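Local atomic coordinates of putative hydrolase (Bacteroides ovatus, PDB entry 4HBS), a protein that is of unknown function but has a five-bladed beta-propeller fold and may be a hydrolase, perhaps acting on glycosidic bonds. Residues 78-83 and 129-134; 91-96 and 150-155. All coordinates share one frame; numbering follows the deposited sequence.

Interaction 1 of 2, residues 78-83 and 129-134; sequences SFYGVI and YQVRTH
Tyr80 and Val131 meet because of their first torsions: CG of Tyr80 lies anti to its carbonyl carbon (chi1 -82°), which places the ring against Val131, while CG2 of Val131 takes the equivalent place on its own residue, with CG1 anti to the backbone N (chi1 167°). The valine thus sits over one face of the phenol. Its CB is 3.9 Å from the centroid of the Tyr80 ring and displaced toward the rim, a CH-pi contact, and CG2 rests against the CG and CD2 side of the same ring. Near the ring plane, at its edge, comes the carbonyl oxygen of Tyr129, 3.6 Å from CB of Tyr80. The backbones add a CA-H...O contact from Gln130 CA to Tyr80 O, 3.6 Å long and fairly straight at 162°, and CG of Gln130 touches that same oxygen. At its far end the phenol hydroxyl bonds to Ser98 OG, and Trp55 is an edge-to-face neighbour of the ring. Replacing Tyr80 with an alanine would probably leave Val131 without the ring face it packs on and Ser98 without its hydroxyl partner. The contact packs strand 79-80, paired to 55-57, against the weakly bonded strand 131-132, paired to 116-117, and the residues leading into it, joining two antiparallel pairs of the five-bladed propeller.

Interaction 2 of 2, residues 91-96 and 150-155; sequences NCSFPR and GEIDQD
Arg96 does not reach across to Asp153 through a salt bridge: its NE donates instead to the backbone oxygen of Asp153, at 2.8 Å. The bond is bent, with an N-H...O angle of 132°, and although NE lies in the carbonyl plane, the oxygen sits 32° out of the guanidinium plane. A side chain bent at chi2 (-39°) and again at chi3 brings CG and CD alongside the same oxygen, with CG 3.3 Å from Asp153 O. Ile152 fills the other part of the contact. Its CG2 is 3.5 Å from Phe94 O and also touches CD of Arg96, while CD1 lies 4.0 Å from Pro95 CA. On the exposed side, the Gln154 side chain crosses that of Arg96 at about a right angle. At the start of the segment, Gly150, with positive phi, closes helix 144-148 in a Schellman motif and turns the chain into the loop that carries Ile152. The charges are paired elsewhere, Arg96 NH1 with Asp77 and Asp153 OD1 with Arg136. The guanidinium thus divides its donors between a carboxylate at NH1 and a main-chain carbonyl at NE, so that the 150-155 loop is gripped through its backbone.

The two contacts adjoin, their centres about 8 Å apart, and their segments alternate along the chain. Interaction 1 is buried, whereas interaction 2 is only partly so, with Gln154 at its exposed side. Residues 91-96 join them: Ser93 N probably bonds to Tyr80 O, Ser93 OG probably bonds to Val131 O, and Pro95 CG packs on Tyr80 CD1, so this one segment touches both halves of interaction 1. Strands 82-84 and 88-93 also pair as neighbours in a sheet. Chemistry follows place: aromatic and aliphatic packing joins the strand pairs in interaction 1, while in interaction 2 an arginine-to-carbonyl bond beside an isoleucine holds the loop between helix 144-148 and strand 156-165.

Interaction 1 of 2, residues 78-83 and 129-134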
ATOM      1  N   SER A  78       4.708   7.502   9.425  1.00 40.02           N
ATOM      2  CA  SER A  78       6.130   7.380   9.081  1.00 39.97           C
ATOM      3  C   SER A  78       7.023   8.225   9.969  1.00 42.92           C
ATOM      4  O   SER A  78       6.635   9.316  10.345  1.00 42.79           O
ATOM      5  CB  SER A  78       6.363   7.814   7.637  1.00 44.92           C
ATOM      6  OG  SER A  78       5.716   6.972   6.703  1.00 56.35           O
ATOM      7  N   PHE A  79       8.254   7.738  10.241  1.00 38.58           N
ATOM      8  CA  PHE A  79       9.263   8.446  11.025  1.00 37.63           C
ATOM      9  C   PHE A  79      10.103   9.342  10.115  1.00 41.15           C
ATOM     10  O   PHE A  79      10.710   8.860   9.163  1.00 40.28           O
ATOM     11  CB  PHE A  79      10.203   7.478  11.756  1.00 38.96           C
ATOM     12  CG  PHE A  79       9.569   6.677  12.853  1.00 39.31           C
ATOM     13  CD1 PHE A  79       9.127   7.289  14.015  1.00 41.75           C
ATOM     14  CD2 PHE A  79       9.454   5.297  12.751  1.00 40.23           C
ATOM     15  CE1 PHE A  79       8.527   6.542  15.034  1.00 41.54           C
ATOM     16  CE2 PHE A  79       8.859   4.551  13.773  1.00 42.11           C
ATOM     17  CZ  PHE A  79       8.397   5.180  14.907  1.00 39.70           C
ATOM     18  N   TYR A  80      10.155  10.633  10.435  1.00 37.33           N
ATOM     19  CA  TYR A  80      10.953  11.617   9.739  1.00 37.16           C
ATOM     20  C   TYR A  80      11.888  12.173  10.746  1.00 43.05           C
ATOM     21  O   TYR A  80      11.421  12.708  11.739  1.00 42.81           O
ATOM     22  CB  TYR A  80      10.065  12.702   9.164  1.00 37.78           C
ATOM     23  CG  TYR A  80       9.434  12.307   7.857  1.00 38.30           C
ATOM     24  CD1 TYR A  80       8.205  11.661   7.824  1.00 39.10           C
ATOM     25  CD2 TYR A  80      10.059  12.586   6.645  1.00 39.22           C
ATOM     26  CE1 TYR A  80       7.608  11.306   6.616  1.00 39.00           C
ATOM     27  CE2 TYR A  80       9.445  12.293   5.432  1.00 39.30           C
ATOM     28  CZ  TYR A  80       8.225  11.636   5.419  1.00 45.46           C
ATOM     29  OH  TYR A  80       7.646  11.264   4.231  1.00 47.84           O
ATOM     30  N   GLY A  81      13.190  11.992  10.549  1.00 40.76           N
ATOM     31  CA  GLY A  81      14.174  12.461  11.507  1.00 40.93           C
ATOM     32  C   GLY A  81      15.566  11.931  11.272  1.00 45.34           C
ATOM     33  O   GLY A  81      16.016  11.857  10.128  1.00 45.12           O
ATOM     34  N   VAL A  82      16.241  11.528  12.357  1.00 42.53           N
ATOM     35  CA  VAL A  82      17.645  11.122  12.348  1.00 43.04           C
ATOM     36  C   VAL A  82      17.861   9.656  12.795  1.00 46.50           C
ATOM     37  O   VAL A  82      17.313   9.236  13.812  1.00 45.80           O
ATOM     38  CB  VAL A  82      18.412  12.111  13.286  1.00 47.20           C
ATOM     39  CG1 VAL A  82      19.776  11.571  13.694  1.00 48.13           C
ATOM     40  CG2 VAL A  82      18.560  13.471  12.621  1.00 47.36           C
ATOM     41  N   ILE A  83      18.710   8.911  12.050  1.00 43.08           N
ATOM     42  CA  ILE A  83      19.120   7.540  12.411  1.00 42.34           C
ATOM     43  C   ILE A  83      20.589   7.628  12.784  1.00 49.80           C
ATOM     44  O   ILE A  83      21.394   8.138  11.994  1.00 51.65           O
ATOM     45  CB  ILE A  83      18.890   6.498  11.302  1.00 43.41           C
ATOM     46  CG1 ILE A  83      17.427   6.457  10.830  1.00 42.41           C
ATOM     47  CG2 ILE A  83      19.376   5.141  11.740  1.00 42.43           C
ATOM     48  CD1 ILE A  83      16.428   6.032  11.839  1.00 49.56           C
ATOM     49  N   TYR A 129      14.970  17.675  10.300  1.00 47.89           N
ATOM     50  CA  TYR A 129      14.401  16.818   9.271  1.00 46.33           C
ATOM     51  C   TYR A 129      13.125  16.104   9.740  1.00 48.67           C
ATOM     52  O   TYR A 129      12.721  15.112   9.136  1.00 48.70           O
ATOM     53  CB  TYR A 129      15.450  15.856   8.708  1.00 47.32           C
ATOM     54  CG  TYR A 129      16.190  16.472   7.540  1.00 50.48           C
ATOM     55  CD1 TYR A 129      17.268  17.319   7.743  1.00 53.88           C
ATOM     56  CD2 TYR A 129      15.763  16.264   6.232  1.00 50.71           C
ATOM     57  CE1 TYR A 129      17.943  17.902   6.672  1.00 56.02           C
ATOM     58  CE2 TYR A 129      16.425  16.842   5.155  1.00 52.28           C
ATOM     59  CZ  TYR A 129      17.516  17.663   5.375  1.00 61.45           C
ATOM     60  OH  TYR A 129      18.188  18.245   4.315  1.00 65.08           O
ATOM     61  N   GLN A 130      12.417  16.707  10.723  1.00 43.39           N
ATOM     62  CA  GLN A 130      11.122  16.234  11.209  1.00 41.06           C
ATOM     63  C   GLN A 130      10.063  16.852  10.290  1.00 45.50           C
ATOM     64  O   GLN A 130      10.296  17.921   9.718  1.00 45.73           O
ATOM     65  CB  GLN A 130      10.928  16.609  12.676  1.00 41.93           C
ATOM     66  CG  GLN A 130      11.831  15.783  13.587  1.00 44.54           C
ATOM     67  CD  GLN A 130      11.442  15.826  15.029  1.00 57.56           C
ATOM     68  OE1 GLN A 130      10.309  16.132  15.387  1.00 55.74           O
ATOM     69  NE2 GLN A 130      12.384  15.534  15.896  1.00 52.24           N
ATOM     70  N   VAL A 131       8.957  16.132  10.060  1.00 41.02           N
ATOM     71  CA  VAL A 131       7.927  16.516   9.102  1.00 40.12           C
ATOM     72  C   VAL A 131       6.547  16.540   9.750  1.00 45.67           C
ATOM     73  O   VAL A 131       6.340  15.912  10.788  1.00 45.84           O
ATOM     74  CB  VAL A 131       8.013  15.490   7.941  1.00 41.90           C
ATOM     75  CG1 VAL A 131       6.809  15.547   7.007  1.00 41.36           C
ATOM     76  CG2 VAL A 131       9.315  15.674   7.165  1.00 41.96           C
ATOM     77  N   ARG A 132       5.619  17.310   9.141  1.00 42.81           N
ATOM     78  CA  ARG A 132       4.217  17.409   9.548  1.00 42.48           C
ATOM     79  C   ARG A 132       3.340  16.546   8.626  1.00 47.05           C
ATOM     80  O   ARG A 132       3.704  16.325   7.470  1.00 46.98           O
ATOM     81  CB  ARG A 132       3.743  18.854   9.463  1.00 40.96           C
ATOM     82  CG  ARG A 132       4.653  19.843  10.136  1.00 45.15           C
ATOM     83  CD  ARG A 132       4.028  21.209  10.125  1.00 47.18           C
ATOM     84  NE  ARG A 132       4.833  22.186  10.857  1.00 46.60           N
ATOM     85  CZ  ARG A 132       5.895  22.830  10.378  1.00 53.45           C
ATOM     86  NH1 ARG A 132       6.320  22.601   9.141  1.00 41.43           N
ATOM     87  NH2 ARG A 132       6.542  23.709  11.134  1.00 42.76           N
ATOM     88  N   THR A 133       2.173  16.101   9.121  1.00 43.34           N
ATOM     89  CA  THR A 133       1.207  15.308   8.340  1.00 42.71           C
ATOM     90  C   THR A 133       0.909  16.019   6.975  1.00 48.97           C
ATOM     91  O   THR A 133       0.686  17.237   6.959  1.00 51.10           O
ATOM     92  CB  THR A 133      -0.088  15.132   9.159  1.00 46.46           C
ATOM     93  OG1 THR A 133       0.208  14.554  10.432  1.00 41.87           O
ATOM     94  CG2 THR A 133      -1.131  14.311   8.437  1.00 44.88           C
ATOM     95  N   HIS A 134       0.934  15.269   5.847  1.00 43.09           N
ATOM     96  CA  HIS A 134       0.700  15.858   4.533  1.00 42.75           C
ATOM     97  C   HIS A 134      -0.737  16.374   4.416  1.00 49.37           C
ATOM     98  O   HIS A 134      -0.918  17.543   4.070  1.00 51.84           O
ATOM     99  CB  HIS A 134       1.033  14.873   3.387  1.00 42.32           C
ATOM    100  CG  HIS A 134       0.366  15.194   2.085  1.00 45.68           C
ATOM    101  ND1 HIS A 134       0.829  16.202   1.270  1.00 48.15           N
ATOM    102  CD2 HIS A 134      -0.713  14.625   1.503  1.00 47.03           C
ATOM    103  CE1 HIS A 134       0.031  16.215   0.217  1.00 47.98           C
ATOM    104  NE2 HIS A 134      -0.917  15.287   0.318  1.00 47.76           N
TER

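Interaction 2 of 2, residues 91-96 and 150-155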
ATOM      1  N   ASN A  91      15.992  11.140  17.152  1.00 52.11           N
ATOM      2  CA  ASN A  91      14.879  12.081  17.205  1.00 52.28           C
ATOM      3  C   ASN A  91      14.086  12.123  15.902  1.00 56.27           C
ATOM      4  O   ASN A  91      14.620  12.549  14.883  1.00 56.55           O
ATOM      5  CB  ASN A  91      15.367  13.488  17.567  1.00 56.98           C
ATOM      6  CG  ASN A  91      15.939  13.611  18.962  1.00 87.41           C
ATOM      7  OD1 ASN A  91      15.633  12.822  19.870  1.00 83.69           O
ATOM      8  ND2 ASN A  91      16.727  14.652  19.187  1.00 82.79           N
ATOM      9  N   CYS A  92      12.785  11.697  15.952  1.00 52.36           N
ATOM     10  CA  CYS A  92      11.887  11.644  14.790  1.00 50.89           C
ATOM     11  C   CYS A  92      10.506  12.201  15.079  1.00 50.14           C
ATOM     12  O   CYS A  92      10.036  12.198  16.209  1.00 50.09           O
ATOM     13  CB  CYS A  92      11.766  10.211  14.275  1.00 51.22           C
ATOM     14  SG  CYS A  92      13.278   9.550  13.536  1.00 56.21           S
ATOM     15  N   SER A  93       9.830  12.571  13.999  1.00 43.56           N
ATOM     16  CA  SER A  93       8.451  13.024  13.938  1.00 42.07           C
ATOM     17  C   SER A  93       7.660  11.831  13.504  1.00 44.76           C
ATOM     18  O   SER A  93       8.228  10.982  12.835  1.00 45.37           O
ATOM     19  CB  SER A  93       8.325  14.120  12.893  1.00 47.13           C
ATOM     20  OG  SER A  93       7.460  15.161  13.312  1.00 66.44           O
ATOM     21  N   PHE A  94       6.361  11.764  13.766  1.00 39.09           N
ATOM     22  CA  PHE A  94       5.591  10.616  13.307  1.00 36.89           C
ATOM     23  C   PHE A  94       4.321  11.074  12.558  1.00 41.73           C
ATOM     24  O   PHE A  94       3.202  10.693  12.950  1.00 42.88           O
ATOM     25  CB  PHE A  94       5.281   9.686  14.505  1.00 37.72           C
ATOM     26  CG  PHE A  94       4.996   8.230  14.171  1.00 37.42           C
ATOM     27  CD1 PHE A  94       5.816   7.525  13.295  1.00 38.59           C
ATOM     28  CD2 PHE A  94       3.957   7.545  14.792  1.00 37.25           C
ATOM     29  CE1 PHE A  94       5.564   6.194  13.004  1.00 37.96           C
ATOM     30  CE2 PHE A  94       3.730   6.194  14.520  1.00 38.14           C
ATOM     31  CZ  PHE A  94       4.549   5.521  13.653  1.00 35.60           C
ATOM     32  N   PRO A  95       4.483  11.837  11.424  1.00 36.34           N
ATOM     33  CA  PRO A  95       3.313  12.283  10.642  1.00 35.68           C
ATOM     34  C   PRO A  95       2.348  11.163  10.263  1.00 39.56           C
ATOM     35  O   PRO A  95       2.791  10.066   9.947  1.00 38.50           O
ATOM     36  CB  PRO A  95       3.953  12.887   9.376  1.00 37.46           C
ATOM     37  CG  PRO A  95       5.334  12.415   9.367  1.00 41.43           C
ATOM     38  CD  PRO A  95       5.714  12.344  10.799  1.00 37.62           C
ATOM     39  N   ARG A  96       1.035  11.453  10.249  1.00 37.61           N
ATOM     40  CA  ARG A  96       0.028  10.436   9.918  1.00 37.01           C
ATOM     41  C   ARG A  96       0.043  10.035   8.459  1.00 42.38           C
ATOM     42  O   ARG A  96      -0.395   8.935   8.147  1.00 42.64           O
ATOM     43  CB  ARG A  96      -1.381  10.862  10.368  1.00 33.23           C
ATOM     44  CG  ARG A  96      -1.478  11.133  11.876  1.00 35.82           C
ATOM     45  CD  ARG A  96      -0.662  10.157  12.754  1.00 40.35           C
ATOM     46  NE  ARG A  96      -1.332   9.809  14.020  1.00 47.99           N
ATOM     47  CZ  ARG A  96      -1.844   8.616  14.328  1.00 56.36           C
ATOM     48  NH1 ARG A  96      -1.797   7.618  13.457  1.00 25.43           N
ATOM     49  NH2 ARG A  96      -2.426   8.418  15.506  1.00 60.98           N
ATOM     50  N   GLY A 150       4.920  21.253  15.205  1.00 48.44           N
ATOM     51  CA  GLY A 150       5.233  19.859  14.932  1.00 47.09           C
ATOM     52  C   GLY A 150       4.432  18.810  15.673  1.00 51.05           C
ATOM     53  O   GLY A 150       4.735  17.623  15.513  1.00 51.85           O
ATOM     54  N   GLU A 151       3.381  19.195  16.452  1.00 45.96           N
ATOM     55  CA  GLU A 151       2.538  18.190  17.117  1.00 44.31           C
ATOM     56  C   GLU A 151       1.757  17.459  16.014  1.00 46.37           C
ATOM     57  O   GLU A 151       1.349  18.096  15.038  1.00 45.63           O
ATOM     58  CB  GLU A 151       1.549  18.806  18.157  1.00 46.78           C
ATOM     59  CG  GLU A 151       2.091  19.708  19.283  1.00 63.37           C
ATOM     60  CD  GLU A 151       3.369  19.342  20.021  1.00 90.58           C
ATOM     61  OE1 GLU A 151       3.577  18.141  20.308  1.00 80.84           O
ATOM     62  OE2 GLU A 151       4.124  20.278  20.381  1.00 88.11           O
ATOM     63  N   ILE A 152       1.601  16.124  16.127  1.00 42.17           N
ATOM     64  CA  ILE A 152       0.876  15.330  15.131  1.00 40.35           C
ATOM     65  C   ILE A 152      -0.492  14.895  15.707  1.00 45.00           C
ATOM     66  O   ILE A 152      -0.595  14.562  16.891  1.00 44.83           O
ATOM     67  CB  ILE A 152       1.725  14.130  14.702  1.00 41.83           C
ATOM     68  CG1 ILE A 152       3.112  14.556  14.155  1.00 41.91           C
ATOM     69  CG2 ILE A 152       0.969  13.271  13.707  1.00 42.81           C
ATOM     70  CD1 ILE A 152       3.129  15.436  13.043  1.00 52.48           C
ATOM     71  N   ASP A 153      -1.528  14.877  14.844  1.00 41.79           N
ATOM     72  CA  ASP A 153      -2.908  14.507  15.207  1.00 41.45           C
ATOM     73  C   ASP A 153      -3.036  13.075  15.578  1.00 43.11           C
ATOM     74  O   ASP A 153      -2.588  12.209  14.826  1.00 40.85           O
ATOM     75  CB  ASP A 153      -3.869  14.741  14.036  1.00 43.80           C
ATOM     76  CG  ASP A 153      -3.927  16.166  13.608  1.00 53.11           C
ATOM     77  OD1 ASP A 153      -4.249  17.026  14.457  1.00 56.67           O
ATOM     78  OD2 ASP A 153      -3.585  16.441  12.447  1.00 50.74           O
ATOM     79  N   GLN A 154      -3.704  12.805  16.707  1.00 40.38           N
ATOM     80  CA  GLN A 154      -3.942  11.442  17.168  1.00 38.94           C
ATOM     81  C   GLN A 154      -5.408  11.095  17.181  1.00 43.45           C
ATOM     82  O   GLN A 154      -5.711   9.924  17.381  1.00 43.21           O
ATOM     83  CB  GLN A 154      -3.358  11.234  18.572  1.00 38.96           C
ATOM     84  CG  GLN A 154      -1.913  11.671  18.727  1.00 31.12           C
ATOM     85  CD  GLN A 154      -0.985  10.965  17.793  1.00 53.65           C
ATOM     86  OE1 GLN A 154      -0.473  11.549  16.847  1.00 53.28           O
ATOM     87  NE2 GLN A 154      -0.756   9.684  18.024  1.00 49.93           N
ATOM     88  N   ASP A 155      -6.311  12.072  16.911  1.00 40.70           N
ATOM     89  CA  ASP A 155      -7.760  11.880  16.986  1.00 41.47           C
ATOM     90  C   ASP A 155      -8.336  11.451  15.650  1.00 45.87           C
ATOM     91  O   ASP A 155      -8.794  10.307  15.527  1.00 45.31           O
ATOM     92  CB  ASP A 155      -8.486  13.152  17.517  1.00 44.37           C
ATOM     93  CG  ASP A 155      -8.067  14.521  16.952  1.00 53.92           C
ATOM     94  OD1 ASP A 155      -7.063  14.578  16.185  1.00 52.55           O
ATOM     95  OD2 ASP A 155      -8.740  15.528  17.275  1.00 60.78           O
TER